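Local structure of muconolactone isomerase-like protein (Thermus thermophilus, 1VDH) at residues L74-L79 against S96-Y101; H19-L24 against Y65-H70; N156-P161 against W196-D201. The protein catalyses the last step of coproporphyrin-dependent heme b biosynthesis, the hydrogen peroxide-driven oxidative decarboxylation of Fe-coproporphyrin III by way of harderoheme. One frame throughout, in Å; residues are numbered along the deposited sequence.

In the fold
All three contacts draw on one antiparallel sheet, the curled sheet of the dimeric alpha-beta barrel class to which chlorite dismutase-like proteins belong. Along the chain contact 2 closes before contact 1 opens, and contact 3 follows. Contacts 1 and 2, centres about 10 Å apart, meet through strands 10-24, 61-67 and 74-80; Phe-76 N lies 2.8 Å from Asp-20 O, probably a hydrogen bond. Contact 3 lies across the chain's centre, about 26 Å from contact 2 between centres, yet His-19 NE2 and Asp-201 OD1, 2.6 Å apart, join them, probably by a hydrogen bond. Contacts 2 and 3 approach the predicted coproheme site, whereas contact 1, away from it, packs the loop after helix 83-95 against the sheet.

Contact 1 (L74-L79 against S96-Y101); sequences LLFLNL and SAFARY
Leu-74 and Phe-98 make the closer part of this small, wholly apolar contact. The CD1 methyl of Leu-74 comes up to the edge of the Phe-98 ring, in the ring plane, and sits 4.0 Å from its CZ and equally far from CE2, so that one methyl straddles a ring bond. Phe-98 reaches it because its CG is anti to the backbone N (chi1 -179°), which extends the ring from the short 3-10 turn toward the strand. The second pairing is looser: Phe-76 CZ stops 4.4 Å from Phe-98 CE2, each ring offering its edge to the other, and no stack results. The backbones stay well apart, the nearest CA atoms, of Leu-74 and Ala-99, being 11.2 Å from each other, so only side chains meet. No hydrogen bond joins the two segments. The more open side is that of the turn, where Ala-97, Arg-100 and Tyr-101 are partly exposed. Within the turn, between two buried residues, Ser-96 OG accepts from Ala-99 N at 3.3 Å, an ST motif. The touching residues themselves are all buried. Phe-98 also meets Trp-29 edge-to-face and packs on Leu-44 of helix 34-56 and on Leu-247. The contact thus joins strand 74-80, lying between strands 10-24 and 61-67, to the link that leads from helix 83-95 into strand 102-116.

Contact 2 (H19-L24 against Y65-H70); sequences HDFRLL and YQVVGH
Leu-23, Phe-21 and Val-67 bury the most surface here, followed closely by His-70, and they form two separate touching points. In the first, the Phe-21 ring turns its edge to Val-67, whose CG2 methyl lies near the ring plane, 4.3 Å from CE1. The second is a van der Waals contact with the backbone of His-70: Leu-23 CD2 is 3.5 Å from His-70 O, while CD1 stays at 4.1 Å; no hydrogen bond joins the segments. With CG anti to the carbonyl carbon (chi1 -77°), the leucine branch is directed so that CD2 leads toward the oxygen. In the curled antiparallel sheet of this chlorite dismutase-like, dimeric alpha-beta barrel fold, strands 10-24 and 61-67 are not paired with each other; each pairs with strand 74-80, and Leu-75 of that middle strand packs on both Phe-21 and Val-67. Phe-21 also stacks on Phe-233, and its side chain is about 8 Å from that of Pro-146, a predicted coproheme-binding residue. CB of His-70 points away from segment 19-24, and the imidazole belongs to the subunit interface: ND1 is hydrogen-bonded to Ser-107 OG of a neighbouring subunit, and the ring meets Tyr-106 of that subunit.

Contact 3 (N156-P161 against W196-D201); sequences NWYMLP and WEWGVD
Glu-197 OE2 has two partners, the Tyr-158 hydroxyl across the contact and the backbone N of Lys-149. The bond from Tyr-158 OH is 2.9 Å long but weak in geometry. OE2 lies at the edge of the phenol ring, in its plane, while the carboxylate as a whole is turned almost perpendicular to the ring, at 85°. The two side chains come from opposite directions; that of Glu-197 is extended beyond CG (chi2 159°), which brings its carboxylate to the hydroxyl. OE1, the other oxygen, forms a salt bridge with Arg-218 of a neighbouring subunit. With an alanine in place of Glu-197, that arginine would probably lose its charged mate, and both the Tyr-158 hydroxyl and the Lys-149 amide would lose an acceptor. Trp-198 lies beside this group: its CH2 is 3.4 Å from Tyr-158 OH, an oblique approach, while NE1 bonds to Glu-113. Its indole makes a cation-pi contact with Lys-149, a predicted coproheme-binding residue that Trp-157 meets in the same way. On the tyrosine itself, Trp-157 CD1 sits 4.0 Å over one face of the ring. Glu-197 and Trp-198 form a classic beta bulge opposite Met-147, at the start of strand 198-204, which pairs with strands 141-152 and 184-189; Tyr-158 comes from the 3-10 turn between strand 155-156 and helix 162-177.

Contact 1 (L74-L79 against S96-Y101)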
loop_
_atom_site.group_PDB
_atom_site.type_symbol
_atom_site.label_atom_id
_atom_site.label_comp_id
_atom_site.label_asym_id
_atom_site.label_seq_id
_atom_site.Cartn_x
_atom_site.Cartn_y
_atom_site.Cartn_z
ATOM N N LEU A 74 8.520 -15.381 13.467
ATOM C CA LEU A 74 9.016 -16.720 13.191
ATOM C C LEU A 74 8.934 -17.033 11.705
ATOM O O LEU A 74 7.955 -16.695 11.036
ATOM C CB LEU A 74 8.218 -17.769 13.982
ATOM C CG LEU A 74 8.389 -17.853 15.506
ATOM C CD1 LEU A 74 7.286 -18.729 16.108
ATOM C CD2 LEU A 74 9.763 -18.415 15.855
ATOM N N LEU A 75 10.005 -17.618 11.184
ATOM C CA LEU A 75 10.055 -18.033 9.792
ATOM C C LEU A 75 10.117 -19.552 9.781
ATOM O O LEU A 75 10.978 -20.143 10.436
ATOM C CB LEU A 75 11.308 -17.502 9.084
ATOM C CG LEU A 75 11.678 -18.248 7.788
ATOM C CD1 LEU A 75 10.551 -18.126 6.754
ATOM C CD2 LEU A 75 12.988 -17.715 7.213
ATOM N N PHE A 76 9.181 -20.170 9.068
ATOM C CA PHE A 76 9.159 -21.617 8.918
ATOM C C PHE A 76 9.545 -21.848 7.465
ATOM O O PHE A 76 8.757 -21.591 6.552
ATOM C CB PHE A 76 7.765 -22.182 9.206
ATOM C CG PHE A 76 7.305 -21.956 10.615
ATOM C CD1 PHE A 76 6.641 -20.783 10.963
ATOM C CD2 PHE A 76 7.543 -22.909 11.599
ATOM C CE1 PHE A 76 6.219 -20.562 12.277
ATOM C CE2 PHE A 76 7.126 -22.701 12.913
ATOM C CZ PHE A 76 6.462 -21.523 13.254
ATOM N N LEU A 77 10.792 -22.256 7.257
ATOM C CA LEU A 77 11.318 -22.501 5.922
ATOM C C LEU A 77 11.306 -23.992 5.624
ATOM O O LEU A 77 11.828 -24.790 6.404
ATOM C CB LEU A 77 12.749 -21.955 5.809
ATOM C CG LEU A 77 13.521 -22.238 4.509
ATOM C CD1 LEU A 77 12.782 -21.656 3.311
ATOM C CD2 LEU A 77 14.929 -21.651 4.597
ATOM N N ASN A 78 10.719 -24.356 4.488
ATOM C CA ASN A 78 10.640 -25.753 4.076
ATOM C C ASN A 78 10.925 -25.932 2.597
ATOM O O ASN A 78 10.529 -25.107 1.771
ATOM C CB ASN A 78 9.257 -26.338 4.392
ATOM C CG ASN A 78 9.150 -26.848 5.811
ATOM O OD1 ASN A 78 9.652 -27.926 6.131
ATOM N ND2 ASN A 78 8.479 -26.085 6.668
ATOM N N LEU A 79 11.657 -26.995 2.278
ATOM C CA LEU A 79 11.992 -27.335 0.899
ATOM C C LEU A 79 11.546 -28.779 0.682
ATOM O O LEU A 79 11.751 -29.626 1.551
ATOM C CB LEU A 79 13.497 -27.200 0.635
ATOM C CG LEU A 79 14.067 -25.781 0.521
ATOM C CD1 LEU A 79 14.352 -25.214 1.902
ATOM C CD2 LEU A 79 15.346 -25.800 -0.314
ATOM N N SER A 96 -2.421 -26.492 13.616
ATOM C CA SER A 96 -1.877 -26.811 14.937
ATOM C C SER A 96 -2.405 -25.836 15.990
ATOM O O SER A 96 -2.772 -24.702 15.670
ATOM C CB SER A 96 -0.344 -26.763 14.915
ATOM O OG SER A 96 0.129 -25.425 14.833
ATOM N N ALA A 97 -2.440 -26.278 17.246
ATOM C CA ALA A 97 -2.900 -25.435 18.344
ATOM C C ALA A 97 -1.986 -24.219 18.494
ATOM O O ALA A 97 -2.443 -23.121 18.824
ATOM C CB ALA A 97 -2.934 -26.232 19.644
ATOM N N PHE A 98 -0.699 -24.408 18.214
ATOM C CA PHE A 98 0.266 -23.316 18.314
ATOM C C PHE A 98 -0.082 -22.178 17.350
ATOM O O PHE A 98 0.056 -21.004 17.697
ATOM C CB PHE A 98 1.691 -23.818 18.049
ATOM C CG PHE A 98 2.740 -22.741 18.161
ATOM C CD1 PHE A 98 2.918 -22.047 19.356
ATOM C CD2 PHE A 98 3.526 -22.397 17.065
ATOM C CE1 PHE A 98 3.861 -21.022 19.458
ATOM C CE2 PHE A 98 4.473 -21.374 17.158
ATOM C CZ PHE A 98 4.638 -20.685 18.357
ATOM N N ALA A 99 -0.559 -22.534 16.157
ATOM C CA ALA A 99 -0.935 -21.552 15.142
ATOM C C ALA A 99 -2.107 -20.662 15.563
ATOM O O ALA A 99 -2.380 -19.646 14.921
ATOM C CB ALA A 99 -1.247 -22.244 13.829
ATOM N N ARG A 100 -2.826 -21.056 16.613
ATOM C CA ARG A 100 -3.939 -20.243 17.101
ATOM C C ARG A 100 -3.369 -18.946 17.673
ATOM O O ARG A 100 -4.078 -17.953 17.814
ATOM C CB ARG A 100 -4.732 -20.977 18.191
ATOM C CG ARG A 100 -5.339 -22.307 17.763
ATOM C CD ARG A 100 -6.207 -22.901 18.873
ATOM N NE ARG A 100 -6.471 -24.329 18.686
ATOM C CZ ARG A 100 -7.131 -24.858 17.656
ATOM N NH1 ARG A 100 -7.313 -26.172 17.590
ATOM N NH2 ARG A 100 -7.613 -24.085 16.694
ATOM N N TYR A 101 -2.077 -18.973 18.001
ATOM C CA TYR A 101 -1.383 -17.815 18.556
ATOM C C TYR A 101 -0.490 -17.145 17.507
ATOM O O TYR A 101 0.352 -16.308 17.839
ATOM C CB TYR A 101 -0.538 -18.245 19.760
ATOM C CG TYR A 101 -1.335 -18.975 20.816
ATOM C CD1 TYR A 101 -1.939 -18.279 21.863
ATOM C CD2 TYR A 101 -1.504 -20.358 20.757
ATOM C CE1 TYR A 101 -2.696 -18.944 22.826
ATOM C CE2 TYR A 101 -2.261 -21.032 21.714
ATOM C CZ TYR A 101 -2.853 -20.318 22.744
ATOM O OH TYR A 101 -3.603 -20.974 23.695
#

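Contact 2 (H19-L24 against Y65-H70)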
loop_
_atom_site.group_PDB
_atom_site.type_symbol
_atom_site.label_atom_id
_atom_site.label_comp_id
_atom_site.label_asym_id
_atom_site.label_seq_id
_atom_site.Cartn_x
_atom_site.Cartn_y
_atom_site.Cartn_z
ATOM N N HIS A 19 8.543 -20.155 2.088
ATOM C CA HIS A 19 8.926 -19.303 3.205
ATOM C C HIS A 19 7.599 -18.975 3.863
ATOM O O HIS A 19 6.703 -18.429 3.223
ATOM C CB HIS A 19 9.590 -18.010 2.733
ATOM C CG HIS A 19 11.028 -18.172 2.370
ATOM N ND1 HIS A 19 11.434 -18.701 1.164
ATOM C CD2 HIS A 19 12.157 -17.868 3.050
ATOM C CE1 HIS A 19 12.753 -18.712 1.117
ATOM N NE2 HIS A 19 13.215 -18.213 2.249
ATOM N N ASP A 20 7.465 -19.332 5.132
ATOM C CA ASP A 20 6.233 -19.087 5.861
ATOM C C ASP A 20 6.558 -18.212 7.064
ATOM O O ASP A 20 7.059 -18.702 8.079
ATOM C CB ASP A 20 5.628 -20.433 6.301
ATOM C CG ASP A 20 4.246 -20.301 6.939
ATOM O OD1 ASP A 20 3.834 -19.190 7.342
ATOM O OD2 ASP A 20 3.567 -21.339 7.052
ATOM N N PHE A 21 6.304 -16.912 6.920
ATOM C CA PHE A 21 6.544 -15.939 7.983
ATOM C C PHE A 21 5.279 -15.702 8.794
ATOM O O PHE A 21 4.218 -15.413 8.234
ATOM C CB PHE A 21 6.997 -14.594 7.399
ATOM C CG PHE A 21 8.353 -14.628 6.763
ATOM C CD1 PHE A 21 9.499 -14.455 7.532
ATOM C CD2 PHE A 21 8.483 -14.788 5.386
ATOM C CE1 PHE A 21 10.754 -14.433 6.945
ATOM C CE2 PHE A 21 9.737 -14.771 4.784
ATOM C CZ PHE A 21 10.876 -14.592 5.563
ATOM N N ARG A 22 5.407 -15.760 10.115
ATOM C CA ARG A 22 4.270 -15.542 10.995
ATOM C C ARG A 22 4.634 -14.641 12.165
ATOM O O ARG A 22 5.809 -14.521 12.534
ATOM C CB ARG A 22 3.742 -16.879 11.526
ATOM C CG ARG A 22 3.527 -17.911 10.437
ATOM C CD ARG A 22 2.176 -18.577 10.535
ATOM N NE ARG A 22 2.047 -19.596 9.500
ATOM C CZ ARG A 22 0.996 -20.391 9.348
ATOM N NH1 ARG A 22 -0.044 -20.289 10.165
ATOM N NH2 ARG A 22 1.002 -21.302 8.387
ATOM N N LEU A 23 3.617 -13.976 12.706
ATOM C CA LEU A 23 3.782 -13.092 13.855
ATOM C C LEU A 23 3.189 -13.794 15.067
ATOM O O LEU A 23 2.137 -14.434 14.975
ATOM C CB LEU A 23 3.055 -11.766 13.627
ATOM C CG LEU A 23 3.726 -10.759 12.692
ATOM C CD1 LEU A 23 2.727 -9.672 12.344
ATOM C CD2 LEU A 23 4.977 -10.163 13.361
ATOM N N LEU A 24 3.864 -13.677 16.203
ATOM C CA LEU A 24 3.391 -14.302 17.428
ATOM C C LEU A 24 2.524 -13.347 18.243
ATOM O O LEU A 24 2.859 -12.175 18.417
ATOM C CB LEU A 24 4.580 -14.773 18.271
ATOM C CG LEU A 24 4.263 -15.340 19.662
ATOM C CD1 LEU A 24 3.531 -16.671 19.534
ATOM C CD2 LEU A 24 5.553 -15.510 20.453
ATOM N N TYR A 65 13.251 -19.978 12.289
ATOM C CA TYR A 65 14.011 -18.813 12.733
ATOM C C TYR A 65 13.255 -17.766 13.531
ATOM O O TYR A 65 12.047 -17.598 13.372
ATOM C CB TYR A 65 14.607 -18.102 11.516
ATOM C CG TYR A 65 15.342 -19.002 10.559
ATOM C CD1 TYR A 65 16.733 -19.078 10.581
ATOM C CD2 TYR A 65 14.652 -19.765 9.620
ATOM C CE1 TYR A 65 17.421 -19.890 9.693
ATOM C CE2 TYR A 65 15.330 -20.582 8.726
ATOM C CZ TYR A 65 16.716 -20.637 8.769
ATOM O OH TYR A 65 17.397 -21.429 7.882
ATOM N N GLN A 66 13.991 -17.061 14.389
ATOM C CA GLN A 66 13.433 -15.967 15.172
ATOM C C GLN A 66 13.782 -14.748 14.327
ATOM O O GLN A 66 14.956 -14.433 14.142
ATOM C CB GLN A 66 14.104 -15.858 16.542
ATOM C CG GLN A 66 13.541 -14.718 17.390
ATOM C CD GLN A 66 14.137 -14.655 18.785
ATOM O OE1 GLN A 66 14.034 -13.633 19.475
ATOM N NE2 GLN A 66 14.751 -15.749 19.216
ATOM N N VAL A 67 12.760 -14.075 13.810
ATOM C CA VAL A 67 12.954 -12.922 12.936
ATOM C C VAL A 67 12.849 -11.583 13.665
ATOM O O VAL A 67 11.890 -11.335 14.385
ATOM C CB VAL A 67 11.934 -12.963 11.762
ATOM C CG1 VAL A 67 12.207 -11.839 10.760
ATOM C CG2 VAL A 67 11.993 -14.314 11.061
ATOM N N VAL A 68 13.832 -10.713 13.451
ATOM C CA VAL A 68 13.839 -9.397 14.089
ATOM C C VAL A 68 12.845 -8.439 13.426
ATOM O O VAL A 68 12.590 -8.533 12.223
ATOM C CB VAL A 68 15.264 -8.755 14.036
ATOM C CG1 VAL A 68 15.678 -8.469 12.586
ATOM C CG2 VAL A 68 15.313 -7.482 14.872
ATOM N N GLY A 69 12.253 -7.553 14.225
ATOM C CA GLY A 69 11.343 -6.555 13.683
ATOM C C GLY A 69 9.863 -6.874 13.635
ATOM O O GLY A 69 9.437 -7.962 14.008
ATOM N N HIS A 70 9.085 -5.920 13.127
ATOM C CA HIS A 70 7.633 -6.064 13.042
ATOM C C HIS A 70 7.126 -6.856 11.844
ATOM O O HIS A 70 5.944 -7.215 11.797
ATOM C CB HIS A 70 6.966 -4.687 13.032
ATOM C CG HIS A 70 7.038 -3.987 11.707
ATOM N ND1 HIS A 70 8.229 -3.591 11.136
ATOM C CD2 HIS A 70 6.066 -3.632 10.833
ATOM C CE1 HIS A 70 7.987 -3.022 9.968
ATOM N NE2 HIS A 70 6.683 -3.034 9.761
#

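Contact 3 (N156-P161 against W196-D201)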
loop_
_atom_site.group_PDB
_atom_site.type_symbol
_atom_site.label_atom_id
_atom_site.label_comp_id
_atom_site.label_asym_id
_atom_site.label_seq_id
_atom_site.Cartn_x
_atom_site.Cartn_y
_atom_site.Cartn_z
ATOM N N ASN A 156 16.627 -2.450 -19.213
ATOM C CA ASN A 156 15.720 -3.564 -19.442
ATOM C C ASN A 156 16.524 -4.846 -19.603
ATOM O O ASN A 156 17.027 -5.158 -20.684
ATOM C CB ASN A 156 14.828 -3.317 -20.664
ATOM C CG ASN A 156 13.630 -4.259 -20.708
ATOM O OD1 ASN A 156 12.489 -3.829 -20.878
ATOM N ND2 ASN A 156 13.884 -5.545 -20.533
ATOM N N TRP A 157 16.623 -5.589 -18.507
ATOM C CA TRP A 157 17.367 -6.840 -18.463
ATOM C C TRP A 157 16.920 -7.866 -19.502
ATOM O O TRP A 157 17.746 -8.479 -20.183
ATOM C CB TRP A 157 17.250 -7.446 -17.061
ATOM C CG TRP A 157 17.867 -8.805 -16.922
ATOM C CD1 TRP A 157 17.219 -10.007 -16.946
ATOM C CD2 TRP A 157 19.250 -9.099 -16.697
ATOM N NE1 TRP A 157 18.111 -11.029 -16.742
ATOM C CE2 TRP A 157 19.365 -10.500 -16.583
ATOM C CE3 TRP A 157 20.402 -8.312 -16.575
ATOM C CZ2 TRP A 157 20.590 -11.137 -16.349
ATOM C CZ3 TRP A 157 21.623 -8.945 -16.340
ATOM C CH2 TRP A 157 21.703 -10.344 -16.230
ATOM N N TYR A 158 15.609 -8.049 -19.611
ATOM C CA TYR A 158 15.041 -9.023 -20.530
ATOM C C TYR A 158 15.215 -8.738 -22.021
ATOM O O TYR A 158 15.042 -9.636 -22.845
ATOM C CB TYR A 158 13.573 -9.279 -20.178
ATOM C CG TYR A 158 13.410 -10.015 -18.869
ATOM C CD1 TYR A 158 13.403 -11.410 -18.829
ATOM C CD2 TYR A 158 13.284 -9.321 -17.662
ATOM C CE1 TYR A 158 13.278 -12.101 -17.616
ATOM C CE2 TYR A 158 13.156 -9.998 -16.450
ATOM C CZ TYR A 158 13.153 -11.389 -16.433
ATOM O OH TYR A 158 13.021 -12.066 -15.235
ATOM N N MET A 159 15.568 -7.500 -22.366
ATOM C CA MET A 159 15.786 -7.132 -23.765
ATOM C C MET A 159 17.257 -7.260 -24.169
ATOM O O MET A 159 17.588 -7.225 -25.353
ATOM C CB MET A 159 15.303 -5.704 -24.031
ATOM C CG MET A 159 13.796 -5.564 -24.153
ATOM S SD MET A 159 13.118 -6.566 -25.504
ATOM C CE MET A 159 13.663 -5.604 -26.932
ATOM N N LEU A 160 18.131 -7.426 -23.182
ATOM C CA LEU A 160 19.566 -7.550 -23.434
ATOM C C LEU A 160 19.937 -8.842 -24.146
ATOM O O LEU A 160 19.206 -9.829 -24.080
ATOM C CB LEU A 160 20.341 -7.522 -22.114
ATOM C CG LEU A 160 20.412 -6.248 -21.279
ATOM C CD1 LEU A 160 21.121 -6.570 -19.974
ATOM C CD2 LEU A 160 21.151 -5.157 -22.051
ATOM N N PRO A 161 21.053 -8.824 -24.900
ATOM C CA PRO A 161 21.509 -10.025 -25.608
ATOM C C PRO A 161 22.026 -10.975 -24.524
ATOM O O PRO A 161 22.487 -10.519 -23.473
ATOM C CB PRO A 161 22.677 -9.500 -26.450
ATOM C CG PRO A 161 22.322 -8.071 -26.688
ATOM C CD PRO A 161 21.813 -7.638 -25.334
ATOM N N TRP A 196 7.263 -11.998 -6.992
ATOM C CA TRP A 196 8.581 -11.560 -7.459
ATOM C C TRP A 196 9.199 -12.687 -8.290
ATOM O O TRP A 196 8.808 -13.844 -8.160
ATOM C CB TRP A 196 9.492 -11.220 -6.275
ATOM C CG TRP A 196 8.972 -10.104 -5.397
ATOM C CD1 TRP A 196 8.002 -10.198 -4.438
ATOM C CD2 TRP A 196 9.406 -8.737 -5.394
ATOM N NE1 TRP A 196 7.805 -8.978 -3.841
ATOM C CE2 TRP A 196 8.653 -8.061 -4.408
ATOM C CE3 TRP A 196 10.360 -8.016 -6.130
ATOM C CZ2 TRP A 196 8.823 -6.695 -4.134
ATOM C CZ3 TRP A 196 10.531 -6.653 -5.859
ATOM C CH2 TRP A 196 9.763 -6.010 -4.870
ATOM N N GLU A 197 10.163 -12.342 -9.136
ATOM C CA GLU A 197 10.810 -13.317 -10.011
ATOM C C GLU A 197 11.750 -14.297 -9.321
ATOM O O GLU A 197 11.866 -15.447 -9.743
ATOM C CB GLU A 197 11.517 -12.591 -11.151
ATOM C CG GLU A 197 10.540 -11.888 -12.085
ATOM C CD GLU A 197 11.177 -10.783 -12.904
ATOM O OE1 GLU A 197 10.432 -10.122 -13.650
ATOM O OE2 GLU A 197 12.404 -10.568 -12.807
ATOM N N TRP A 198 12.418 -13.845 -8.263
ATOM C CA TRP A 198 13.331 -14.711 -7.522
ATOM C C TRP A 198 13.233 -14.510 -6.024
ATOM O O TRP A 198 12.807 -13.461 -5.546
ATOM C CB TRP A 198 14.795 -14.461 -7.916
ATOM C CG TRP A 198 15.157 -14.909 -9.298
ATOM C CD1 TRP A 198 15.518 -16.170 -9.689
ATOM C CD2 TRP A 198 15.168 -14.102 -10.479
ATOM N NE1 TRP A 198 15.743 -16.197 -11.045
ATOM C CE2 TRP A 198 15.535 -14.942 -11.555
ATOM C CE3 TRP A 198 14.900 -12.749 -10.736
ATOM C CZ2 TRP A 198 15.638 -14.473 -12.872
ATOM C CZ3 TRP A 198 15.002 -12.283 -12.046
ATOM C CH2 TRP A 198 15.368 -13.146 -13.097
ATOM N N GLY A 199 13.620 -15.555 -5.304
ATOM C CA GLY A 199 13.684 -15.522 -3.861
ATOM C C GLY A 199 15.160 -15.762 -3.580
ATOM O O GLY A 199 15.801 -16.557 -4.278
ATOM N N VAL A 200 15.726 -15.041 -2.618
ATOM C CA VAL A 200 17.135 -15.216 -2.278
ATOM C C VAL A 200 17.321 -15.492 -0.789
ATOM O O VAL A 200 16.835 -14.738 0.050
ATOM C CB VAL A 200 17.980 -13.963 -2.631
ATOM C CG1 VAL A 200 19.452 -14.213 -2.295
ATOM C CG2 VAL A 200 17.834 -13.608 -4.111
ATOM N N ASP A 201 18.014 -16.586 -0.480
ATOM C CA ASP A 201 18.317 -16.965 0.897
ATOM C C ASP A 201 19.820 -16.945 1.102
ATOM O O ASP A 201 20.559 -17.614 0.376
ATOM C CB ASP A 201 17.823 -18.376 1.209
ATOM C CG ASP A 201 16.330 -18.449 1.338
ATOM O OD1 ASP A 201 15.803 -18.028 2.391
ATOM O OD2 ASP A 201 15.689 -18.925 0.385
#